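Local coordinates for protein 11S globulin (Wrightia tinctoria, PDB 5WXU) that probably serves as a seed storage protein, a hexameric globulin of two cupin domains per subunit that also binds the plant hormone auxin, at residues Gly63-Trp68 against Leu220-Val225; His110-Ala115 against Leu265-Pro270; Leu75-Ile80 against Ile387-Tyr392; Phe438-Thr441 against Ser447-Tyr450. All blocks are in the same frame, centred on the assembly; numbering follows the deposited sequence.

Interaction 1: Gly63-Trp68 against Leu220-Val225; sequences GYSEIW and LLWNNV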
loop_
_atom_site.group_PDB
_atom_site.type_symbol
_atom_site.label_atom_id
_atom_site.label_comp_id
_atom_site.label_asym_id
_atom_site.label_seq_id
_atom_site.Cartn_x
_atom_site.Cartn_y
_atom_site.Cartn_z
ATOM N N GLY B 63 4.136 -35.515 27.228
ATOM C CA GLY B 63 3.491 -34.319 27.700
ATOM C C GLY B 63 2.011 -34.469 27.597
ATOM O O GLY B 63 1.535 -35.584 27.435
ATOM N N TYR B 64 1.300 -33.353 27.662
ATOM C CA TYR B 64 -0.117 -33.302 27.560
ATOM C C TYR B 64 -0.618 -31.963 27.028
ATOM O O TYR B 64 0.128 -30.973 27.031
ATOM C CB TYR B 64 -0.813 -33.555 28.889
ATOM C CG TYR B 64 -0.427 -32.645 30.026
ATOM C CD1 TYR B 64 0.608 -32.967 30.897
ATOM C CD2 TYR B 64 -1.167 -31.484 30.261
ATOM C CE1 TYR B 64 0.952 -32.094 31.956
ATOM C CE2 TYR B 64 -0.868 -30.658 31.303
ATOM C CZ TYR B 64 0.181 -30.972 32.154
ATOM O OH TYR B 64 0.441 -30.117 33.194
ATOM N N SER B 65 -1.853 -31.983 26.547
ATOM C CA SER B 65 -2.501 -30.780 26.011
ATOM C C SER B 65 -3.785 -30.496 26.684
ATOM O O SER B 65 -4.669 -31.322 26.656
ATOM C CB SER B 65 -2.729 -30.956 24.501
ATOM O OG SER B 65 -1.498 -31.247 23.833
ATOM N N GLU B 66 -3.974 -29.285 27.200
ATOM C CA GLU B 66 -5.211 -28.898 27.867
ATOM C C GLU B 66 -5.928 -27.933 26.990
ATOM O O GLU B 66 -5.291 -26.946 26.518
ATOM C CB GLU B 66 -4.928 -28.238 29.218
ATOM C CG GLU B 66 -4.057 -29.091 30.132
ATOM C CD GLU B 66 -3.949 -28.425 31.522
ATOM O OE1 GLU B 66 -3.116 -27.543 31.719
ATOM O OE2 GLU B 66 -4.713 -28.780 32.411
ATOM N N ILE B 67 -7.204 -28.201 26.755
ATOM C CA ILE B 67 -8.039 -27.442 25.835
ATOM C C ILE B 67 -9.138 -26.723 26.556
ATOM O O ILE B 67 -9.885 -27.339 27.347
ATOM C CB ILE B 67 -8.603 -28.360 24.757
ATOM C CG1 ILE B 67 -7.466 -29.056 24.050
ATOM C CG2 ILE B 67 -9.516 -27.578 23.813
ATOM C CD1 ILE B 67 -7.977 -30.167 23.162
ATOM N N TRP B 68 -9.291 -25.405 26.294
ATOM C CA TRP B 68 -10.441 -24.653 26.828
ATOM C C TRP B 68 -11.615 -25.003 25.975
ATOM O O TRP B 68 -11.481 -25.290 24.749
ATOM C CB TRP B 68 -10.212 -23.131 26.816
ATOM C CG TRP B 68 -9.401 -22.580 27.987
ATOM C CD1 TRP B 68 -9.941 -21.954 29.004
ATOM C CD2 TRP B 68 -7.972 -22.672 28.265
ATOM N NE1 TRP B 68 -8.997 -21.614 29.913
ATOM C CE2 TRP B 68 -7.766 -22.027 29.491
ATOM C CE3 TRP B 68 -6.845 -23.196 27.578
ATOM C CZ2 TRP B 68 -6.515 -21.904 30.083
ATOM C CZ3 TRP B 68 -5.591 -23.038 28.154
ATOM C CH2 TRP B 68 -5.430 -22.391 29.397
ATOM N N LEU B 220 -12.991 -33.109 18.362
ATOM C CA LEU B 220 -11.775 -32.508 17.923
ATOM C C LEU B 220 -11.452 -32.983 16.518
ATOM O O LEU B 220 -11.619 -34.166 16.168
ATOM C CB LEU B 220 -10.618 -32.834 18.891
ATOM C CG LEU B 220 -10.834 -32.306 20.336
ATOM C CD1 LEU B 220 -9.861 -32.993 21.276
ATOM C CD2 LEU B 220 -10.676 -30.787 20.433
ATOM N N LEU B 221 -10.971 -32.037 15.713
ATOM C CA LEU B 221 -10.461 -32.324 14.404
ATOM C C LEU B 221 -8.961 -32.362 14.546
ATOM O O LEU B 221 -8.301 -31.328 14.469
ATOM C CB LEU B 221 -10.954 -31.250 13.429
ATOM C CG LEU B 221 -12.485 -31.078 13.290
ATOM C CD1 LEU B 221 -12.859 -29.894 12.361
ATOM C CD2 LEU B 221 -13.164 -32.365 12.820
ATOM N N TRP B 222 -8.426 -33.545 14.836
ATOM C CA TRP B 222 -7.058 -33.727 15.191
ATOM C C TRP B 222 -6.635 -35.050 14.582
ATOM O O TRP B 222 -7.191 -36.086 14.917
ATOM C CB TRP B 222 -6.945 -33.711 16.730
ATOM C CG TRP B 222 -5.623 -33.781 17.336
ATOM C CD1 TRP B 222 -4.584 -34.580 16.922
ATOM C CD2 TRP B 222 -5.145 -33.091 18.524
ATOM N NE1 TRP B 222 -3.496 -34.417 17.772
ATOM C CE2 TRP B 222 -3.834 -33.559 18.784
ATOM C CE3 TRP B 222 -5.744 -32.199 19.446
ATOM C CZ2 TRP B 222 -3.045 -33.065 19.840
ATOM C CZ3 TRP B 222 -4.949 -31.720 20.561
ATOM C CH2 TRP B 222 -3.616 -32.155 20.721
ATOM N N ASN B 223 -5.677 -35.049 13.688
ATOM C CA ASN B 223 -5.445 -36.213 12.887
ATOM C C ASN B 223 -4.011 -36.264 12.339
ATOM O O ASN B 223 -3.413 -35.229 12.026
ATOM C CB ASN B 223 -6.395 -35.996 11.662
ATOM C CG ASN B 223 -6.469 -37.160 10.727
ATOM O OD1 ASN B 223 -6.656 -38.310 11.172
ATOM N ND2 ASN B 223 -6.362 -36.885 9.387
ATOM N N ASN B 224 -3.451 -37.470 12.217
ATOM C CA ASN B 224 -2.261 -37.730 11.466
ATOM C C ASN B 224 -2.637 -37.762 9.966
ATOM O O ASN B 224 -3.356 -38.688 9.498
ATOM C CB ASN B 224 -1.645 -39.095 11.867
ATOM C CG ASN B 224 -0.442 -39.482 11.049
ATOM O OD1 ASN B 224 -0.140 -38.918 10.004
ATOM N ND2 ASN B 224 0.300 -40.525 11.532
ATOM N N VAL B 225 -2.183 -36.773 9.211
ATOM C CA VAL B 225 -2.610 -36.639 7.789
ATOM C C VAL B 225 -2.229 -37.744 6.842
ATOM O O VAL B 225 -2.820 -37.829 5.735
ATOM C CB VAL B 225 -2.126 -35.279 7.124
ATOM C CG1 VAL B 225 -2.662 -34.134 7.878
ATOM C CG2 VAL B 225 -0.670 -35.162 6.880
#

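Interaction 2: His110-Ala115 against Leu265-Pro270; sequences HGILGA and LRLVRP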
loop_
_atom_site.group_PDB
_atom_site.type_symbol
_atom_site.label_atom_id
_atom_site.label_comp_id
_atom_site.label_asym_id
_atom_site.label_seq_id
_atom_site.Cartn_x
_atom_site.Cartn_y
_atom_site.Cartn_z
ATOM N N HIS B 110 12.335 -23.509 27.928
ATOM C CA HIS B 110 13.085 -23.102 26.726
ATOM C C HIS B 110 13.301 -24.290 25.832
ATOM O O HIS B 110 13.317 -25.469 26.245
ATOM C CB HIS B 110 14.393 -22.357 27.044
ATOM C CG HIS B 110 15.477 -23.220 27.567
ATOM N ND1 HIS B 110 15.673 -23.444 28.917
ATOM C CD2 HIS B 110 16.471 -23.869 26.923
ATOM C CE1 HIS B 110 16.713 -24.258 29.068
ATOM N NE2 HIS B 110 17.225 -24.519 27.876
ATOM N N GLY B 111 13.357 -24.014 24.533
ATOM C CA GLY B 111 13.476 -25.096 23.597
ATOM C C GLY B 111 13.701 -24.652 22.173
ATOM O O GLY B 111 14.192 -23.595 21.969
ATOM N N ILE B 112 13.292 -25.471 21.227
ATOM C CA ILE B 112 13.542 -25.189 19.785
ATOM C C ILE B 112 12.180 -25.236 19.102
ATOM O O ILE B 112 11.279 -26.083 19.439
ATOM C CB ILE B 112 14.357 -26.319 19.112
ATOM C CG1 ILE B 112 15.614 -26.715 19.923
ATOM C CG2 ILE B 112 14.707 -25.947 17.709
ATOM C CD1 ILE B 112 16.549 -25.594 20.086
ATOM N N LEU B 113 11.952 -24.306 18.201
ATOM C CA LEU B 113 10.701 -24.335 17.425
ATOM C C LEU B 113 11.091 -24.334 15.993
ATOM O O LEU B 113 11.929 -23.550 15.582
ATOM C CB LEU B 113 9.840 -23.120 17.763
ATOM C CG LEU B 113 8.589 -22.976 16.916
ATOM C CD1 LEU B 113 7.325 -22.810 17.718
ATOM C CD2 LEU B 113 8.736 -21.801 16.009
ATOM N N GLY B 114 10.456 -25.183 15.217
ATOM C CA GLY B 114 10.623 -25.160 13.768
ATOM C C GLY B 114 9.378 -24.620 13.128
ATOM O O GLY B 114 8.247 -24.822 13.621
ATOM N N ALA B 115 9.577 -23.900 12.012
ATOM C CA ALA B 115 8.474 -23.400 11.230
ATOM C C ALA B 115 8.916 -23.486 9.780
ATOM O O ALA B 115 10.039 -23.077 9.450
ATOM C CB ALA B 115 8.191 -21.973 11.632
ATOM N N LEU B 265 17.490 -34.651 20.857
ATOM C CA LEU B 265 17.323 -34.388 19.411
ATOM C C LEU B 265 18.599 -33.852 18.803
ATOM O O LEU B 265 19.215 -32.960 19.355
ATOM C CB LEU B 265 16.166 -33.397 19.240
ATOM C CG LEU B 265 15.603 -33.250 17.832
ATOM C CD1 LEU B 265 14.980 -34.554 17.334
ATOM C CD2 LEU B 265 14.628 -32.098 17.871
ATOM N N ARG B 266 18.987 -34.386 17.660
ATOM C CA ARG B 266 20.183 -34.026 16.955
ATOM C C ARG B 266 19.694 -33.135 15.792
ATOM O O ARG B 266 18.818 -33.515 15.089
ATOM C CB ARG B 266 20.912 -35.296 16.465
ATOM C CG ARG B 266 21.196 -36.299 17.617
ATOM C CD ARG B 266 21.472 -37.781 17.235
ATOM N NE ARG B 266 20.346 -38.526 16.594
ATOM C CZ ARG B 266 20.450 -39.637 15.819
ATOM N NH1 ARG B 266 21.635 -40.210 15.539
ATOM N NH2 ARG B 266 19.353 -40.192 15.302
ATOM N N LEU B 267 20.214 -31.932 15.680
ATOM C CA LEU B 267 19.867 -31.052 14.531
ATOM C C LEU B 267 21.036 -30.163 14.201
ATOM O O LEU B 267 22.068 -30.187 14.907
ATOM C CB LEU B 267 18.572 -30.291 14.808
ATOM C CG LEU B 267 18.367 -29.660 16.182
ATOM C CD1 LEU B 267 19.255 -28.458 16.308
ATOM C CD2 LEU B 267 16.934 -29.206 16.345
ATOM N N VAL B 268 20.932 -29.404 13.124
ATOM C CA VAL B 268 22.014 -28.560 12.683
ATOM C C VAL B 268 21.765 -27.217 13.363
ATOM O O VAL B 268 20.752 -26.560 13.126
ATOM C CB VAL B 268 22.056 -28.423 11.146
ATOM C CG1 VAL B 268 23.189 -27.511 10.681
ATOM C CG2 VAL B 268 22.221 -29.774 10.496
ATOM N N ARG B 269 22.711 -26.782 14.165
ATOM C CA ARG B 269 22.531 -25.557 14.884
ATOM C C ARG B 269 23.813 -24.818 15.106
ATOM O O ARG B 269 24.886 -25.443 15.262
ATOM C CB ARG B 269 21.801 -25.777 16.205
ATOM C CG ARG B 269 22.523 -26.718 17.162
ATOM C CD ARG B 269 22.622 -26.102 18.558
ATOM N NE ARG B 269 21.616 -26.668 19.447
ATOM C CZ ARG B 269 21.027 -26.041 20.462
ATOM N NH1 ARG B 269 21.289 -24.770 20.768
ATOM N NH2 ARG B 269 20.118 -26.704 21.167
ATOM N N PRO B 270 23.725 -23.470 15.098
ATOM C CA PRO B 270 24.941 -22.736 15.118
ATOM C C PRO B 270 25.722 -22.959 16.398
ATOM O O PRO B 270 25.160 -23.127 17.458
ATOM C CB PRO B 270 24.485 -21.288 14.973
ATOM C CG PRO B 270 23.210 -21.404 14.275
ATOM C CD PRO B 270 22.568 -22.582 14.879
#

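Interaction 3: Leu75-Ile80 against Ile387-Tyr392; sequences LQCAGI and IIPQNY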
loop_
_atom_site.group_PDB
_atom_site.type_symbol
_atom_site.label_atom_id
_atom_site.label_comp_id
_atom_site.label_asym_id
_atom_site.label_seq_id
_atom_site.Cartn_x
_atom_site.Cartn_y
_atom_site.Cartn_z
ATOM N N LEU B 75 -15.468 -17.797 24.225
ATOM C CA LEU B 75 -14.570 -18.212 23.139
ATOM C C LEU B 75 -15.231 -18.097 21.785
ATOM O O LEU B 75 -14.578 -17.699 20.785
ATOM C CB LEU B 75 -14.045 -19.635 23.336
ATOM C CG LEU B 75 -12.708 -19.743 24.037
ATOM C CD1 LEU B 75 -12.822 -19.358 25.465
ATOM C CD2 LEU B 75 -12.047 -21.105 23.965
ATOM N N GLN B 76 -16.516 -18.470 21.706
ATOM C CA GLN B 76 -17.236 -18.336 20.451
ATOM C C GLN B 76 -17.363 -16.897 20.044
ATOM O O GLN B 76 -17.235 -16.626 18.856
ATOM C CB GLN B 76 -18.634 -18.909 20.536
ATOM C CG GLN B 76 -18.619 -20.371 20.828
ATOM C CD GLN B 76 -19.055 -21.212 19.685
ATOM O OE1 GLN B 76 -18.391 -22.216 19.345
ATOM N NE2 GLN B 76 -20.200 -20.860 19.105
ATOM N N CYS B 77 -17.618 -16.001 21.008
ATOM C CA CYS B 77 -17.725 -14.537 20.750
ATOM C C CYS B 77 -16.358 -13.975 20.251
ATOM O O CYS B 77 -16.291 -13.242 19.246
ATOM C CB CYS B 77 -18.146 -13.741 22.016
ATOM S SG CYS B 77 -17.852 -11.958 21.925
ATOM N N ALA B 78 -15.275 -14.414 20.885
ATOM C CA ALA B 78 -13.963 -13.907 20.548
ATOM C C ALA B 78 -13.396 -14.547 19.281
ATOM O O ALA B 78 -12.453 -14.004 18.680
ATOM C CB ALA B 78 -13.003 -14.117 21.671
ATOM N N GLY B 79 -13.967 -15.669 18.865
ATOM C CA GLY B 79 -13.537 -16.302 17.663
ATOM C C GLY B 79 -12.223 -17.043 17.837
ATOM O O GLY B 79 -11.410 -17.071 16.934
ATOM N N ILE B 80 -11.985 -17.586 19.031
ATOM C CA ILE B 80 -10.677 -18.173 19.305
ATOM C C ILE B 80 -10.766 -19.570 19.863
ATOM O O ILE B 80 -11.824 -19.931 20.429
ATOM C CB ILE B 80 -9.797 -17.278 20.239
ATOM C CG1 ILE B 80 -10.404 -17.062 21.608
ATOM C CG2 ILE B 80 -9.368 -15.941 19.614
ATOM C CD1 ILE B 80 -9.656 -17.953 22.614
ATOM N N ILE B 387 -11.669 -13.442 28.760
ATOM C CA ILE B 387 -11.989 -12.784 27.487
ATOM C C ILE B 387 -12.747 -11.503 27.799
ATOM O O ILE B 387 -13.688 -11.532 28.544
ATOM C CB ILE B 387 -12.823 -13.702 26.555
ATOM C CG1 ILE B 387 -11.988 -14.794 25.901
ATOM C CG2 ILE B 387 -13.362 -12.920 25.370
ATOM C CD1 ILE B 387 -11.097 -15.532 26.750
ATOM N N ILE B 388 -12.284 -10.371 27.279
ATOM C CA ILE B 388 -12.973 -9.114 27.328
ATOM C C ILE B 388 -13.329 -8.713 25.882
ATOM O O ILE B 388 -12.412 -8.325 25.134
ATOM C CB ILE B 388 -12.200 -8.012 28.003
ATOM C CG1 ILE B 388 -11.887 -8.411 29.440
ATOM C CG2 ILE B 388 -13.060 -6.780 28.085
ATOM C CD1 ILE B 388 -10.750 -7.715 30.024
ATOM N N PRO B 389 -14.584 -8.838 25.501
ATOM C CA PRO B 389 -14.956 -8.392 24.106
ATOM C C PRO B 389 -14.742 -6.913 23.875
ATOM O O PRO B 389 -14.771 -6.093 24.803
ATOM C CB PRO B 389 -16.463 -8.714 23.997
ATOM C CG PRO B 389 -16.698 -9.780 25.094
ATOM C CD PRO B 389 -15.781 -9.337 26.211
ATOM N N GLN B 390 -14.481 -6.578 22.608
ATOM C CA GLN B 390 -14.500 -5.222 22.080
ATOM C C GLN B 390 -15.549 -4.327 22.723
ATOM O O GLN B 390 -16.697 -4.760 22.893
ATOM C CB GLN B 390 -14.762 -5.316 20.598
ATOM C CG GLN B 390 -14.909 -3.978 19.896
ATOM C CD GLN B 390 -15.257 -4.099 18.392
ATOM O OE1 GLN B 390 -15.569 -5.160 17.850
ATOM N NE2 GLN B 390 -15.181 -2.953 17.698
ATOM N N ASN B 391 -15.069 -3.207 23.237
ATOM C CA ASN B 391 -15.842 -2.119 23.752
ATOM C C ASN B 391 -16.381 -2.393 25.162
ATOM O O ASN B 391 -16.966 -1.472 25.730
ATOM C CB ASN B 391 -17.024 -1.693 22.849
ATOM C CG ASN B 391 -16.603 -0.938 21.607
ATOM O OD1 ASN B 391 -15.406 -0.539 21.416
ATOM N ND2 ASN B 391 -17.568 -0.692 20.742
ATOM N N TYR B 392 -16.214 -3.608 25.722
ATOM C CA TYR B 392 -16.626 -3.786 27.127
ATOM C C TYR B 392 -15.621 -3.016 28.002
ATOM O O TYR B 392 -14.413 -3.070 27.799
ATOM C CB TYR B 392 -16.601 -5.275 27.528
ATOM C CG TYR B 392 -17.818 -6.056 27.082
ATOM C CD1 TYR B 392 -18.124 -6.256 25.730
ATOM C CD2 TYR B 392 -18.597 -6.744 28.019
ATOM C CE1 TYR B 392 -19.246 -6.982 25.357
ATOM C CE2 TYR B 392 -19.677 -7.492 27.641
ATOM C CZ TYR B 392 -19.980 -7.653 26.322
ATOM O OH TYR B 392 -21.039 -8.411 25.971
#

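Interaction 4: Phe438-Thr441 against Ser447-Tyr450; sequences FQLT and SLKY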
loop_
_atom_site.group_PDB
_atom_site.type_symbol
_atom_site.label_atom_id
_atom_site.label_comp_id
_atom_site.label_asym_id
_atom_site.label_seq_id
_atom_site.Cartn_x
_atom_site.Cartn_y
_atom_site.Cartn_z
ATOM N N PHE B 438 -22.818 14.984 34.284
ATOM C CA PHE B 438 -22.650 14.303 35.563
ATOM C C PHE B 438 -23.197 15.121 36.746
ATOM O O PHE B 438 -23.294 14.567 37.832
ATOM C CB PHE B 438 -21.182 14.015 35.898
ATOM C CG PHE B 438 -20.451 13.146 34.863
ATOM C CD1 PHE B 438 -21.116 12.139 34.188
ATOM C CD2 PHE B 438 -19.093 13.367 34.638
ATOM C CE1 PHE B 438 -20.386 11.339 33.250
ATOM C CE2 PHE B 438 -18.382 12.604 33.724
ATOM C CZ PHE B 438 -19.020 11.600 33.041
ATOM N N GLN B 439 -23.628 16.348 36.493
ATOM C CA GLN B 439 -24.095 17.255 37.537
ATOM C C GLN B 439 -23.042 17.494 38.623
ATOM O O GLN B 439 -23.277 17.356 39.845
ATOM C CB GLN B 439 -25.462 16.742 38.023
ATOM C CG GLN B 439 -26.488 16.834 36.885
ATOM C CD GLN B 439 -27.895 16.616 37.331
ATOM O OE1 GLN B 439 -28.194 15.608 37.986
ATOM N NE2 GLN B 439 -28.764 17.560 37.004
ATOM N N LEU B 440 -21.858 17.832 38.143
ATOM C CA LEU B 440 -20.729 18.162 38.975
ATOM C C LEU B 440 -20.522 19.659 38.967
ATOM O O LEU B 440 -20.894 20.399 38.030
ATOM C CB LEU B 440 -19.435 17.522 38.424
ATOM C CG LEU B 440 -19.400 16.005 38.313
ATOM C CD1 LEU B 440 -18.070 15.480 37.737
ATOM C CD2 LEU B 440 -19.628 15.368 39.642
ATOM N N THR B 441 -19.852 20.122 40.029
ATOM C CA THR B 441 -19.324 21.425 40.037
ATOM C C THR B 441 -18.050 21.413 39.247
ATOM O O THR B 441 -17.404 20.326 39.010
ATOM C CB THR B 441 -19.045 21.908 41.529
ATOM O OG1 THR B 441 -18.106 21.014 42.125
ATOM C CG2 THR B 441 -20.323 21.885 42.356
ATOM N N SER B 447 -11.131 17.700 39.331
ATOM C CA SER B 447 -10.558 16.592 40.024
ATOM C C SER B 447 -10.665 15.359 39.185
ATOM O O SER B 447 -9.715 14.572 39.082
ATOM C CB SER B 447 -11.249 16.352 41.373
ATOM O OG SER B 447 -10.975 17.450 42.278
ATOM N N LEU B 448 -11.833 15.151 38.578
ATOM C CA LEU B 448 -11.989 13.985 37.688
ATOM C C LEU B 448 -10.952 13.927 36.549
ATOM O O LEU B 448 -10.307 12.875 36.283
ATOM C CB LEU B 448 -13.403 13.925 37.146
ATOM C CG LEU B 448 -13.838 12.612 36.530
ATOM C CD1 LEU B 448 -13.946 11.442 37.535
ATOM C CD2 LEU B 448 -15.157 12.806 35.817
ATOM N N LYS B 449 -10.759 15.064 35.891
ATOM C CA LYS B 449 -9.751 15.172 34.850
ATOM C C LYS B 449 -8.308 14.917 35.289
ATOM O O LYS B 449 -7.558 14.144 34.612
ATOM C CB LYS B 449 -9.802 16.560 34.167
ATOM C CG LYS B 449 -10.768 16.621 33.034
ATOM C CD LYS B 449 -10.608 17.886 32.201
ATOM C CE LYS B 449 -11.588 17.966 31.059
ATOM N NZ LYS B 449 -11.105 18.767 29.863
ATOM N N TYR B 450 -7.904 15.542 36.426
ATOM C CA TYR B 450 -6.498 15.674 36.784
ATOM C C TYR B 450 -5.928 14.948 37.982
ATOM O O TYR B 450 -4.722 14.959 38.142
ATOM C CB TYR B 450 -6.152 17.167 36.870
ATOM C CG TYR B 450 -6.547 17.935 35.638
ATOM C CD1 TYR B 450 -6.020 17.588 34.396
ATOM C CD2 TYR B 450 -7.449 18.995 35.670
ATOM C CE1 TYR B 450 -6.353 18.282 33.256
ATOM C CE2 TYR B 450 -7.820 19.692 34.523
ATOM C CZ TYR B 450 -7.271 19.328 33.299
ATOM O OH TYR B 450 -7.566 19.974 32.148
#

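Interaction 1: Gly63-Trp68 against Leu220-Val225
Apolar contact between Ile-67 and Leu-220 carries much of this meeting of two chain segments whose backbones stay well apart, 10.1 Å between the CA atoms of these two residues. The side chains reach for one another tip to tip: Ile-67 CD1 lies 3.9 Å from Leu-220 CD1 and equally close to CD2, so a single methyl sits against both branches of the leucine fork. The same methyl also approaches the indole of Trp-222, with CD1 4.3 Å from CZ3, near the ring plane and at its edge.

The polar element is Ser-65. Its OG stands at the indole edge, in plane, 3.9 Å from Trp-222 CH2, a van der Waals contact. With OG anti to the carbonyl carbon (chi1 -56°), the hydroxyl reaches both this edge and its hydrogen-bond partners His-85 and His-60.

Trp-222 stacks on Phe-201 and meets the ring of Tyr-257 at an angle. The contact packs together the two sheets of the first cupin jelly roll: strand 63-67 runs between strands 56-60 and 80-87 in the antiparallel sheet, strand 221-224 lies parallel to 198-201 in the mixed sheet, and Ile-58 packs against Ile-67, Leu-220 and Trp-222.

Interaction 2: His110-Ala115 against Leu265-Pro270
Between strand 110-115 and the irregular segment 265-270 the nearest pair of CA atoms, those of Ile-112 and Leu-265, is 10.0 Å apart, which leaves the gap to be bridged by side chains alone. One residue does this on the strand side, for both contacts converge on Ile-112. Its two branches part company: CG2 goes to a leucine and CD1, at the end of the longer branch, goes to an arginine.

The CG2 methyl lies 4.2 Å from Leu-267 CD2, and the two side chains run antiparallel, side by side. This is a light contact, brought about from the loop by an uncommon leucine rotamer whose CG is wedged between the backbone N and the carbonyl carbon (chi1 44°).

Arg-269 completes the pair. The arginine chain is kinked twice along its length, and the side chains of Ile-112 and Arg-269 run at a slant to each other, with Ile-112 CD1 3.9 Å from NH2. The methyl meets the guanidinium obliquely. The charge itself is answered by Glu-173, which forms a salt bridge with the same NH2, so that one nitrogen touches an aliphatic group while bonded to an acid. Glu-173 also packs on Ile-112, and so takes part on both sides of the contact.

Strand 110-115 pairs antiparallel with strands 146-155 and 168-172 in the first cupin domain. Trp-169 of the latter lies against Ile-112, Leu-265 and Leu-267, while Phe-153 of the former touches Ile-112 and Arg-269; the loop is thus laid across the sheet, with Pro-430 of a neighbouring subunit packing on Leu-267.

Interaction 3: Leu75-Ile80 against Ile387-Tyr392
Pro-389 lies between Cys-77 SG and the ring of Tyr-392. On one face of that tyrosine ring sits Pro-389 CG, 3.7 Å above the plane and displaced toward the rim, while Gln-390 O lies at the ring edge, in plane. Across the contact, Cys-77 SG comes 4.0 Å from Pro-389 CG and almost as near to CB. A type II turn from Pro-389 to Tyr-392 folds the tyrosine back over the proline, closed by the bond from Tyr-392 N to Pro-389 O, 3.0 Å long.

Cys-77 SG is anti to the backbone N (chi1 164°), which lets the sulfur touch the proline while it forms the disulfide with Cys-44. Tyr-392 OH bonds to Cys-44 O, so both sides of the contact are tied to the same cystine.

Ile-387 supplies the second patch. Its CG2 packs on the methyl of Ala-78, with CB 3.9 Å away, and its CD1 lies 4.4 Å from Leu-75 CD1.

Helix 73-78 closes with a Schellman motif, Ile-80 N bonded to Leu-75 O at 3.1 Å and Gly-79 at positive phi (76°), and the chain turns into strand 80-87. The contact sets this helix of the first cupin domain against the end of strand 385-388 in the second, with Ile-355 of strand 354-359 touching Ile-387 and Ile-80, and Leu-193 of a neighbouring subunit packing on Pro-389.

Interaction 4: Phe438-Thr441 against Ser447-Tyr450
Leu-448 brings one methyl, CD2, up against two residues that bracket the turn from one helix to the next. The nearer partner is Phe-438: Leu-448 CD2 lies 3.8 Å from its CE2 and 4.1 Å from its CD2, so the methyl is closest to that corner of the ring. The leucine side chain crosses the phenylalanine at about a right angle, and its methyl comes to the ring obliquely. The second partner is more distant, Leu-440 CD1 at 4.4 Å from the same Leu-448 CD2. The contact is purely apolar.

Torsions and turns put these groups in place. Leu-448 holds CG anti to the backbone N (chi1 -164°), sending the fork from its helix toward the preceding turn. Gln-439, with positive phi (57°), is the first residue to leave helical geometry, and the chain swings round, letting Leu-440 point back at the leucine. Thr-441 then starts the next helix as its N-cap, its side chain capping a backbone N; its own N is bonded to Glu-444 OE1, consistent with a capping box.

Further out, Trp-434 of the same helix, 431-438, meets the Phe-438 ring nearly parallel, and Leu-248 of a neighbouring subunit packs on it. Lys-449 bonds to the carbonyls of Arg-427 and Val-429 and bridges to Asp-146 of that subunit. The Leu-448 side chain is about 9 Å from that of Arg-427, a residue that binds indoleacetate in this protein, though no ligand is bound to it in this chain. The contact packs the end of helix 431-438 and the turn after it on helix 442-450, with Ile-426 of helix 425-428 against Leu-448.

How the interactions relate
Together the four contacts show the same principle, apolar side chains joining separate elements, from neighbours in sequence (interaction 4) to segments some 300 residues apart (interaction 3). Interactions 1 and 2 both belong to the first cupin domain and reach the same mixed sheet, yet interaction 1 is only partly buried whereas the touching side chains of interaction 2 lie largely inside and include a paired charge. Interaction 3 is buried throughout, links the two domains and adds a disulfide; it meets interaction 1 directly, Trp-68 CB lying 3.9 Å from Leu-75 CD2. Interaction 4 stands apart, between successive helices and their connecting loop, its centre about 39 Å from the chain centre, but it borders the same neighbouring subunit as interaction 3.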